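Local coordinates for protein ArtJ (Geobacillus stearothermophilus, PDB 2PVU) that binds arginine, lysine and histidine and probably delivers them to its cognate ATP-binding cassette transporter, Art(MP)2, at residues G107-D112 with A222-G227; F125-V130 with T195-A200. All blocks are in the same frame, centred on the assembly; numbering follows the deposited sequence. Where two conformers were deposited one is given.

Contact 1: residues G107-D112 with A222-G227; sequences GITITD and ASEYYG. With LYS (lysine), chain E.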
ATOM      1  N   GLY A 107       2.362   1.524   1.360  1.00 19.49           N
ATOM      2  CA  GLY A 107       1.572   1.283   0.121  1.00 19.03           C
ATOM      3  C   GLY A 107       0.383   2.244   0.134  1.00 19.56           C
ATOM      4  O   GLY A 107      -0.699   1.891  -0.284  1.00 20.62           O
ATOM      5  N   ILE A 108       0.610   3.466   0.587  1.00 20.20           N
ATOM      6  CA  ILE A 108      -0.499   4.470   0.774  1.00 19.88           C
ATOM      7  C   ILE A 108      -0.791   5.309  -0.439  1.00 22.04           C
ATOM      8  O   ILE A 108       0.045   6.123  -0.847  1.00 23.08           O
ATOM      9  CB  ILE A 108      -0.190   5.461   1.936  1.00 19.42           C
ATOM     10  CG1 ILE A 108       0.193   4.659   3.190  1.00 19.62           C
ATOM     11  CG2 ILE A 108      -1.475   6.386   2.190  1.00 21.37           C
ATOM     12  CD1 ILE A 108       0.957   5.527   4.286  1.00 21.67           C
ATOM     13  N   THR A 109      -1.998   5.174  -0.969  1.00 21.16           N
ATOM     14  CA  THR A 109      -2.421   5.974  -2.118  1.00 21.71           C
ATOM     15  C   THR A 109      -2.601   7.426  -1.716  1.00 21.68           C
ATOM     16  O   THR A 109      -3.230   7.742  -0.706  1.00 21.86           O
ATOM     17  CB  THR A 109      -3.719   5.423  -2.718  1.00 22.91           C
ATOM     18  OG1 THR A 109      -3.513   4.061  -3.140  1.00 22.22           O
ATOM     19  CG2 THR A 109      -4.194   6.260  -3.905  1.00 22.34           C
ATOM     20  N   ILE A 110      -2.016   8.304  -2.508  1.00 21.36           N
ATOM     21  CA  ILE A 110      -2.265   9.751  -2.342  1.00 21.68           C
ATOM     22  C   ILE A 110      -3.705  10.034  -2.782  1.00 21.14           C
ATOM     23  O   ILE A 110      -4.067   9.718  -3.920  1.00 22.95           O
ATOM     24  CB  ILE A 110      -1.319  10.564  -3.295  1.00 21.67           C
ATOM     25  CG1 ILE A 110       0.141  10.281  -2.968  1.00 20.79           C
ATOM     26  CG2 ILE A 110      -1.658  12.089  -3.239  1.00 21.20           C
ATOM     27  CD1 ILE A 110       1.169  10.750  -4.045  1.00 22.65           C
ATOM     28  N   THR A 111      -4.536  10.657  -1.935  1.00 20.58           N
ATOM     29  CA  THR A 111      -5.906  11.029  -2.365  1.00 21.70           C
ATOM     30  C   THR A 111      -6.269  12.405  -1.878  1.00 22.97           C
ATOM     31  O   THR A 111      -5.691  12.899  -0.904  1.00 22.25           O
ATOM     32  CB  THR A 111      -7.027  10.081  -1.845  1.00 22.07           C
ATOM     33  OG1 THR A 111      -7.113  10.183  -0.419  1.00 22.39           O
ATOM     34  CG2 THR A 111      -6.732   8.638  -2.253  1.00 22.28           C
ATOM     35  N   ASP A 112      -7.233  13.043  -2.555  1.00 22.87           N
ATOM     36  CA  ASP A 112      -7.590  14.402  -2.174  1.00 24.97           C
ATOM     37  C   ASP A 112      -8.130  14.460  -0.767  1.00 23.22           C
ATOM     38  O   ASP A 112      -7.841  15.394  -0.008  1.00 23.00           O
ATOM     39  CB  ASP A 112      -8.618  14.970  -3.160  1.00 25.57           C
ATOM     40  CG  ASP A 112      -7.970  15.469  -4.450  1.00 30.84           C
ATOM     41  OD1 ASP A 112      -6.715  15.576  -4.503  1.00 33.72           O
ATOM     42  OD2 ASP A 112      -8.726  15.788  -5.398  1.00 35.36           O
ATOM     43  N   ALA A 222      -9.566   3.212 -10.926  1.00 28.04           N
ATOM     44  CA  ALA A 222      -8.715   4.360 -11.254  1.00 28.62           C
ATOM     45  C   ALA A 222      -7.217   4.061 -11.053  1.00 26.97           C
ATOM     46  O   ALA A 222      -6.863   3.197 -10.300  1.00 26.14           O
ATOM     47  CB  ALA A 222      -9.101   5.524 -10.355  1.00 29.36           C
ATOM     48  N   SER A 223      -6.366   4.818 -11.739  1.00 26.20           N
ATOM     49  CA  SER A 223      -4.929   4.854 -11.469  1.00 25.86           C
ATOM     50  C   SER A 223      -4.709   5.436 -10.094  1.00 25.05           C
ATOM     51  O   SER A 223      -5.413   6.371  -9.686  1.00 25.31           O
ATOM     52  CB  SER A 223      -4.247   5.722 -12.527  1.00 26.52           C
ATOM     53  OG  SER A 223      -4.440   5.053 -13.757  1.00 29.84           O
ATOM     54  N   GLU A 224      -3.747   4.876  -9.371  1.00 23.51           N
ATOM     55  CA  GLU A 224      -3.438   5.338  -8.003  1.00 23.09           C
ATOM     56  C   GLU A 224      -1.946   5.532  -7.900  1.00 23.08           C
ATOM     57  O   GLU A 224      -1.192   4.758  -8.515  1.00 22.69           O
ATOM     58  CB  GLU A 224      -3.862   4.257  -6.967  1.00 23.98           C
ATOM     59  CG  GLU A 224      -5.390   4.156  -6.851  1.00 24.82           C
ATOM     60  CD  GLU A 224      -5.874   3.180  -5.776  1.00 24.76           C
ATOM     61  OE1 GLU A 224      -5.323   3.106  -4.649  1.00 25.30           O
ATOM     62  OE2 GLU A 224      -6.832   2.449  -6.088  1.00 31.29           O
ATOM     63  N   TYR A 225      -1.505   6.521  -7.100  1.00 21.27           N
ATOM     64  CA  TYR A 225      -0.052   6.720  -6.905  1.00 21.40           C
ATOM     65  C   TYR A 225       0.258   6.633  -5.435  1.00 21.34           C
ATOM     66  O   TYR A 225      -0.447   7.268  -4.678  1.00 20.24           O
ATOM     67  CB  TYR A 225       0.335   8.102  -7.440  1.00 21.78           C
ATOM     68  CG  TYR A 225       0.137   8.159  -8.943  1.00 23.01           C
ATOM     69  CD1 TYR A 225       1.177   7.825  -9.793  1.00 23.46           C
ATOM     70  CD2 TYR A 225      -1.111   8.503  -9.494  1.00 24.77           C
ATOM     71  CE1 TYR A 225       1.009   7.867 -11.195  1.00 24.16           C
ATOM     72  CE2 TYR A 225      -1.304   8.541 -10.881  1.00 24.21           C
ATOM     73  CZ  TYR A 225      -0.229   8.207 -11.719  1.00 25.38           C
ATOM     74  OH  TYR A 225      -0.379   8.257 -13.083  1.00 27.70           O
ATOM     75  N   TYR A 226       1.306   5.890  -5.025  1.00 20.12           N
ATOM     76  CA  TYR A 226       1.640   5.828  -3.603  1.00 19.70           C
ATOM     77  C   TYR A 226       2.546   7.003  -3.230  1.00 20.17           C
ATOM     78  O   TYR A 226       3.348   7.444  -4.071  1.00 19.44           O
ATOM     79  CB  TYR A 226       2.437   4.568  -3.268  1.00 21.70           C
ATOM     80  CG  TYR A 226       1.713   3.291  -3.490  1.00 21.57           C
ATOM     81  CD1 TYR A 226       0.309   3.249  -3.618  1.00 20.70           C
ATOM     82  CD2 TYR A 226       2.427   2.108  -3.494  1.00 20.73           C
ATOM     83  CE1 TYR A 226      -0.347   2.013  -3.815  1.00 20.39           C
ATOM     84  CE2 TYR A 226       1.788   0.873  -3.641  1.00 20.91           C
ATOM     85  CZ  TYR A 226       0.440   0.834  -3.842  1.00 23.67           C
ATOM     86  OH  TYR A 226      -0.118  -0.421  -4.007  1.00 23.71           O
ATOM     87  N   GLY A 227       2.355   7.530  -2.020  1.00 19.84           N
ATOM     88  CA  GLY A 227       3.253   8.565  -1.457  1.00 19.62           C
ATOM     89  C   GLY A 227       3.637   8.153  -0.036  1.00 21.02           C
ATOM     90  O   GLY A 227       2.916   7.398   0.629  1.00 20.77           O
TER
HETATM   91  N   LYS E 301      -3.159   1.718  -1.504  1.00 18.22           N
HETATM   92  CA  LYS E 301      -4.443   1.459  -0.770  1.00 18.47           C
HETATM   93  C   LYS E 301      -4.752   2.651   0.147  1.00 18.55           C
HETATM   94  O   LYS E 301      -5.819   2.714   0.740  1.00 18.43           O
HETATM   95  CB  LYS E 301      -4.324   0.194   0.073  1.00 17.63           C
HETATM   96  CG  LYS E 301      -3.172   0.291   1.102  1.00 18.32           C
HETATM   97  CD  LYS E 301      -3.356  -0.723   2.251  1.00 16.58           C
HETATM   98  CE  LYS E 301      -2.015  -0.977   2.925  1.00 21.26           C
HETATM   99  NZ  LYS E 301      -2.190  -1.838   4.213  1.00 22.20           N
HETATM  100  OXT LYS E 301      -3.917   3.565   0.321  1.00 18.05           O
HETATM  101  O   HOH W   1       3.336   4.622   1.342  1.00 14.89           O
HETATM  102  O   HOH W   2      -3.399   8.581  -6.411  1.00 19.82           O
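G107-I110 and E224-G227 run 99° apart, end to end, and meet in a single backbone bridge, T109 with Y226. G227 N gives its hydrogen to I108 O at 2.9 Å, and I110 N bonds to Y225 O with an N-H...O angle of 172°, almost straight. Water 1 links I108 N to G227 O, and water 2 links I110 O to Y225 N.

The main side-chain bond runs from T109 to E224, whose side chains cross at about a right angle. T109 OG1 donates to E224 OE1 at 2.5 Å, on the anti lone pair of that oxygen. T109 OG1 lies anti to its carbonyl carbon (chi1 -60°), where it also accepts from the bound lysine N at 2.9 Å. The hydroxyl therefore links the carboxylate to the alpha-amino group of the ligand. T109 CG2 rests on E224 CB at 3.7 Å.

The Y226 ring lies flat against G107. G107 CA is 3.9 Å from the ring centroid, a CH-pi contact over the face. T109 OG1 sits at the edge of the ring. The hydroxyl of Y226 bonds to D196. I110 CG1 packs on G227 N at 3.7 Å, a place where a side chain on G227 would clash. G107, I108, T109 and Y226 line the lysine pocket, where G107 O, T109 OG1 and T109 N grip the backbone end of the ligand.

The contact joins the loop between strand 103-104 and helix 112-115 to strand 224-231. I108 and I110 also pack on helix 112-115 and strand 118-120. On strand 125-134, Y226 touches A127.

Contact 2: residues F125-V130 with T195-A200; sequences FEATQV and TDNAVA. With LYS (lysine), chain E; SO4 (sulfate ion), chain C.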
ATOM      1  N   PHE A 125       5.241   5.323  -6.711  1.00 20.64           N
ATOM      2  CA  PHE A 125       4.779   4.025  -7.300  1.00 20.64           C
ATOM      3  C   PHE A 125       3.428   4.288  -7.931  1.00 21.40           C
ATOM      4  O   PHE A 125       2.706   5.159  -7.462  1.00 21.63           O
ATOM      5  CB  PHE A 125       4.605   2.993  -6.160  1.00 21.62           C
ATOM      6  CG  PHE A 125       4.805   1.572  -6.603  1.00 22.42           C
ATOM      7  CD1 PHE A 125       6.093   1.038  -6.662  1.00 24.06           C
ATOM      8  CD2 PHE A 125       3.719   0.778  -6.966  1.00 24.41           C
ATOM      9  CE1 PHE A 125       6.292  -0.311  -7.088  1.00 24.24           C
ATOM     10  CE2 PHE A 125       3.905  -0.570  -7.379  1.00 22.98           C
ATOM     11  CZ  PHE A 125       5.213  -1.095  -7.439  1.00 23.99           C
ATOM     12  N   GLU A 126       3.084   3.543  -8.992  1.00 20.94           N
ATOM     13  CA  GLU A 126       1.724   3.626  -9.543  0.50 21.12           C
ATOM     14  C   GLU A 126       1.078   2.259  -9.434  1.00 21.96           C
ATOM     15  O   GLU A 126       1.732   1.208  -9.660  1.00 22.25           O
ATOM     16  CB  GLU A 126       1.671   4.128 -10.997  0.50 21.08           C
ATOM     17  CG  GLU A 126       0.211   4.432 -11.464  0.50 18.74           C
ATOM     18  CD  GLU A 126       0.083   4.850 -12.942  0.50 21.62           C
ATOM     19  OE1 GLU A 126       1.096   4.881 -13.653  0.50 19.73           O
ATOM     20  OE2 GLU A 126      -1.052   5.161 -13.381  0.50 20.87           O
ATOM     21  N   ALA A 127      -0.194   2.274  -9.072  1.00 21.17           N
ATOM     22  CA  ALA A 127      -0.932   1.037  -8.791  1.00 21.39           C
ATOM     23  C   ALA A 127      -2.398   1.163  -9.210  1.00 21.36           C
ATOM     24  O   ALA A 127      -2.839   2.226  -9.635  1.00 21.75           O
ATOM     25  CB  ALA A 127      -0.838   0.744  -7.261  1.00 21.36           C
ATOM     26  N   THR A 128      -3.153   0.062  -9.052  1.00 19.86           N
ATOM     27  CA  THR A 128      -4.578   0.126  -9.257  1.00 20.81           C
ATOM     28  C   THR A 128      -5.197  -0.967  -8.372  1.00 21.19           C
ATOM     29  O   THR A 128      -4.528  -1.925  -8.015  1.00 20.56           O
ATOM     30  CB  THR A 128      -4.963  -0.112 -10.752  1.00 21.99           C
ATOM     31  OG1 THR A 128      -6.382  -0.037 -10.889  1.00 23.48           O
ATOM     32  CG2 THR A 128      -4.484  -1.479 -11.240  1.00 20.22           C
ATOM     33  N   GLN A 129      -6.456  -0.793  -8.030  1.00 20.49           N
ATOM     34  CA  GLN A 129      -7.191  -1.871  -7.374  1.00 21.54           C
ATOM     35  C   GLN A 129      -7.453  -2.961  -8.425  1.00 22.16           C
ATOM     36  O   GLN A 129      -7.602  -2.671  -9.621  1.00 22.16           O
ATOM     37  CB  GLN A 129      -8.534  -1.381  -6.823  1.00 21.41           C
ATOM     38  CG  GLN A 129      -8.438  -0.397  -5.712  1.00 24.42           C
ATOM     39  CD  GLN A 129      -7.492  -0.872  -4.605  1.00 24.21           C
ATOM     40  OE1 GLN A 129      -7.799  -1.795  -3.825  1.00 23.80           O
ATOM     41  NE2 GLN A 129      -6.345  -0.255  -4.546  1.00 24.89           N
ATOM     42  N   VAL A 130      -7.555  -4.196  -7.945  1.00 21.67           N
ATOM     43  CA  VAL A 130      -7.944  -5.314  -8.793  1.00 21.14           C
ATOM     44  C   VAL A 130      -8.872  -6.163  -7.957  1.00 21.38           C
ATOM     45  O   VAL A 130      -8.977  -5.962  -6.761  1.00 20.67           O
ATOM     46  CB  VAL A 130      -6.695  -6.149  -9.229  1.00 21.03           C
ATOM     47  CG1 VAL A 130      -5.716  -5.331 -10.129  1.00 22.88           C
ATOM     48  CG2 VAL A 130      -5.995  -6.683  -8.037  1.00 21.89           C
ATOM     49  N   THR A 195      -8.166  -5.353  -3.681  1.00 21.14           N
ATOM     50  CA  THR A 195      -6.892  -4.867  -3.121  1.00 22.31           C
ATOM     51  C   THR A 195      -5.954  -4.397  -4.231  1.00 22.97           C
ATOM     52  O   THR A 195      -6.317  -4.426  -5.389  1.00 21.87           O
ATOM     53  CB  THR A 195      -6.220  -5.919  -2.201  1.00 23.96           C
ATOM     54  OG1 THR A 195      -5.167  -5.285  -1.438  1.00 24.07           O
ATOM     55  CG2 THR A 195      -5.680  -7.108  -3.011  1.00 23.39           C
ATOM     56  N   ASP A 196      -4.722  -4.035  -3.856  1.00 22.42           N
ATOM     57  CA  ASP A 196      -3.789  -3.403  -4.803  1.00 22.87           C
ATOM     58  C   ASP A 196      -3.187  -4.438  -5.723  1.00 21.73           C
ATOM     59  O   ASP A 196      -2.913  -5.569  -5.293  1.00 21.74           O
ATOM     60  CB  ASP A 196      -2.683  -2.664  -4.029  1.00 22.03           C
ATOM     61  CG  ASP A 196      -3.193  -1.436  -3.273  1.00 26.96           C
ATOM     62  OD1 ASP A 196      -4.327  -1.472  -2.788  1.00 25.35           O
ATOM     63  OD2 ASP A 196      -2.458  -0.431  -3.122  1.00 26.62           O
ATOM     64  N   ASN A 197      -2.941  -4.026  -6.974  1.00 21.67           N
ATOM     65  CA  ASN A 197      -2.500  -4.947  -8.011  1.00 22.10           C
ATOM     66  C   ASN A 197      -1.245  -5.746  -7.644  1.00 22.38           C
ATOM     67  O   ASN A 197      -1.225  -6.946  -7.896  1.00 23.04           O
ATOM     68  CB  ASN A 197      -2.318  -4.251  -9.378  1.00 21.91           C
ATOM     69  CG  ASN A 197      -1.212  -3.213  -9.352  1.00 25.21           C
ATOM     70  OD1 ASN A 197      -1.283  -2.241  -8.615  1.00 23.48           O
ATOM     71  ND2 ASN A 197      -0.174  -3.436 -10.138  1.00 30.12           N
ATOM     72  N   ALA A 198      -0.201  -5.095  -7.100  1.00 21.91           N
ATOM     73  CA  ALA A 198       1.070  -5.853  -6.879  1.00 22.37           C
ATOM     74  C   ALA A 198       0.912  -6.824  -5.729  1.00 22.48           C
ATOM     75  O   ALA A 198       1.556  -7.878  -5.699  1.00 22.80           O
ATOM     76  CB  ALA A 198       2.256  -4.877  -6.622  1.00 23.86           C
ATOM     77  N   VAL A 199       0.034  -6.478  -4.780  1.00 20.57           N
ATOM     78  CA  VAL A 199      -0.241  -7.336  -3.632  1.00 20.67           C
ATOM     79  C   VAL A 199      -1.016  -8.580  -4.087  1.00 21.00           C
ATOM     80  O   VAL A 199      -0.633  -9.710  -3.777  1.00 22.69           O
ATOM     81  CB  VAL A 199      -1.003  -6.589  -2.535  1.00 20.38           C
ATOM     82  CG1 VAL A 199      -1.444  -7.560  -1.442  1.00 20.30           C
ATOM     83  CG2 VAL A 199      -0.085  -5.486  -1.956  1.00 22.39           C
ATOM     84  N   ALA A 200      -2.083  -8.382  -4.848  1.00 20.68           N
ATOM     85  CA  ALA A 200      -2.842  -9.536  -5.399  1.00 22.12           C
ATOM     86  C   ALA A 200      -1.977 -10.409  -6.305  1.00 22.56           C
ATOM     87  O   ALA A 200      -1.949 -11.633  -6.182  1.00 22.99           O
ATOM     88  CB  ALA A 200      -4.081  -9.061  -6.155  1.00 21.39           C
TER
HETATM   89  N   LYS E 301      -3.159   1.718  -1.504  1.00 18.22           N
HETATM   90  CA  LYS E 301      -4.443   1.459  -0.770  1.00 18.47           C
HETATM   91  C   LYS E 301      -4.752   2.651   0.147  1.00 18.55           C
HETATM   92  O   LYS E 301      -5.819   2.714   0.740  1.00 18.43           O
HETATM   93  CB  LYS E 301      -4.324   0.194   0.073  1.00 17.63           C
HETATM   94  CG  LYS E 301      -3.172   0.291   1.102  1.00 18.32           C
HETATM   95  CD  LYS E 301      -3.356  -0.723   2.251  1.00 16.58           C
HETATM   96  CE  LYS E 301      -2.015  -0.977   2.925  1.00 21.26           C
HETATM   97  NZ  LYS E 301      -2.190  -1.838   4.213  1.00 22.20           N
HETATM   98  OXT LYS E 301      -3.917   3.565   0.321  1.00 18.05           O
HETATM   99  S   SO4 C 253       6.135   1.698 -11.576  1.00 53.62           S
HETATM  100  O1  SO4 C 253       6.836   0.706 -10.774  1.00 52.70           O
HETATM  101  O2  SO4 C 253       4.692   1.475 -11.216  1.00 41.16           O
HETATM  102  O3  SO4 C 253       6.467   1.397 -12.995  1.00 35.58           O
HETATM  103  O4  SO4 C 253       6.618   3.050 -11.174  1.00 45.05           O
HETATM  104  O   HOH W   3       2.098  -1.473 -10.440  1.00 27.75           O
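Q129 meets D196 with its amide turned 82° from the carboxylate plane. Q129 NE2 donates to D196 OD1 at 2.9 Å. The oxygen is met from above the carboxylate plane, while it lies nearly in the plane of the amide. The Q129 chain bends at chi2 (-50°), which turns the amide toward D196 and brings OE1 to 3.2 Å from T195 C. The same NE2 also bonds to E224. D196 OD2 takes the lysine N at 2.8 Å and is bonded to Y226, so the carboxylate has partners on both oxygens. With an alanine in place of Q129, D196 OD1 and E224 OE2 would probably both lose their shared amide donor.

N197 crosses T128 at about a right angle. Its CG sits between the backbone N and the carbonyl carbon (chi1 64°), which brings OD1 back to T128 N at 3.0 Å. That donor stands above the carbonyl plane of the N197 amide. N197 N returns a bond to T128 O at 2.8 Å. Water 3 joins N197 ND2 to E126 O. V130 crosses N197 obliquely, with CG1 3.6 Å from N197 CB, and its other methyl, CG2, touches A200 CB.

V130 and T195 form an antiparallel hydrogen-bonded pair, while Q129 and D196 form a non-hydrogen-bonded one. D196 ends its strand at the N-cap position of helix 197-206, though its side chain makes no capping bond, being turned to the ligand and Q129. D196 belongs to the lysine pocket, where, as in other amino-acid-binding proteins of family 3, an aspartate receives the alpha-amino group.

From the N terminus, the chain builds strand 103-104 and the elements before it, then enters 107-112. It passes helix 112-115 and strand 118-120 and reaches 125-130. Contact 2 closes a loop when 195-200 returns, tying strand 125-134 to strand 192-196 and helix 197-206. Contact 1 closes a wider loop when 222-227 comes back, tying the loop after strand 103-104 to strand 224-231. Contact 2 is thus nested within contact 1, without crossing. Strands 125-134 and 224-231 are sheet neighbours, joined where E224 O meets A127 N at 2.7 Å. They are consistent with the two connections between the lobes of this family. Both contacts hold the alpha-amino group of the bound lysine.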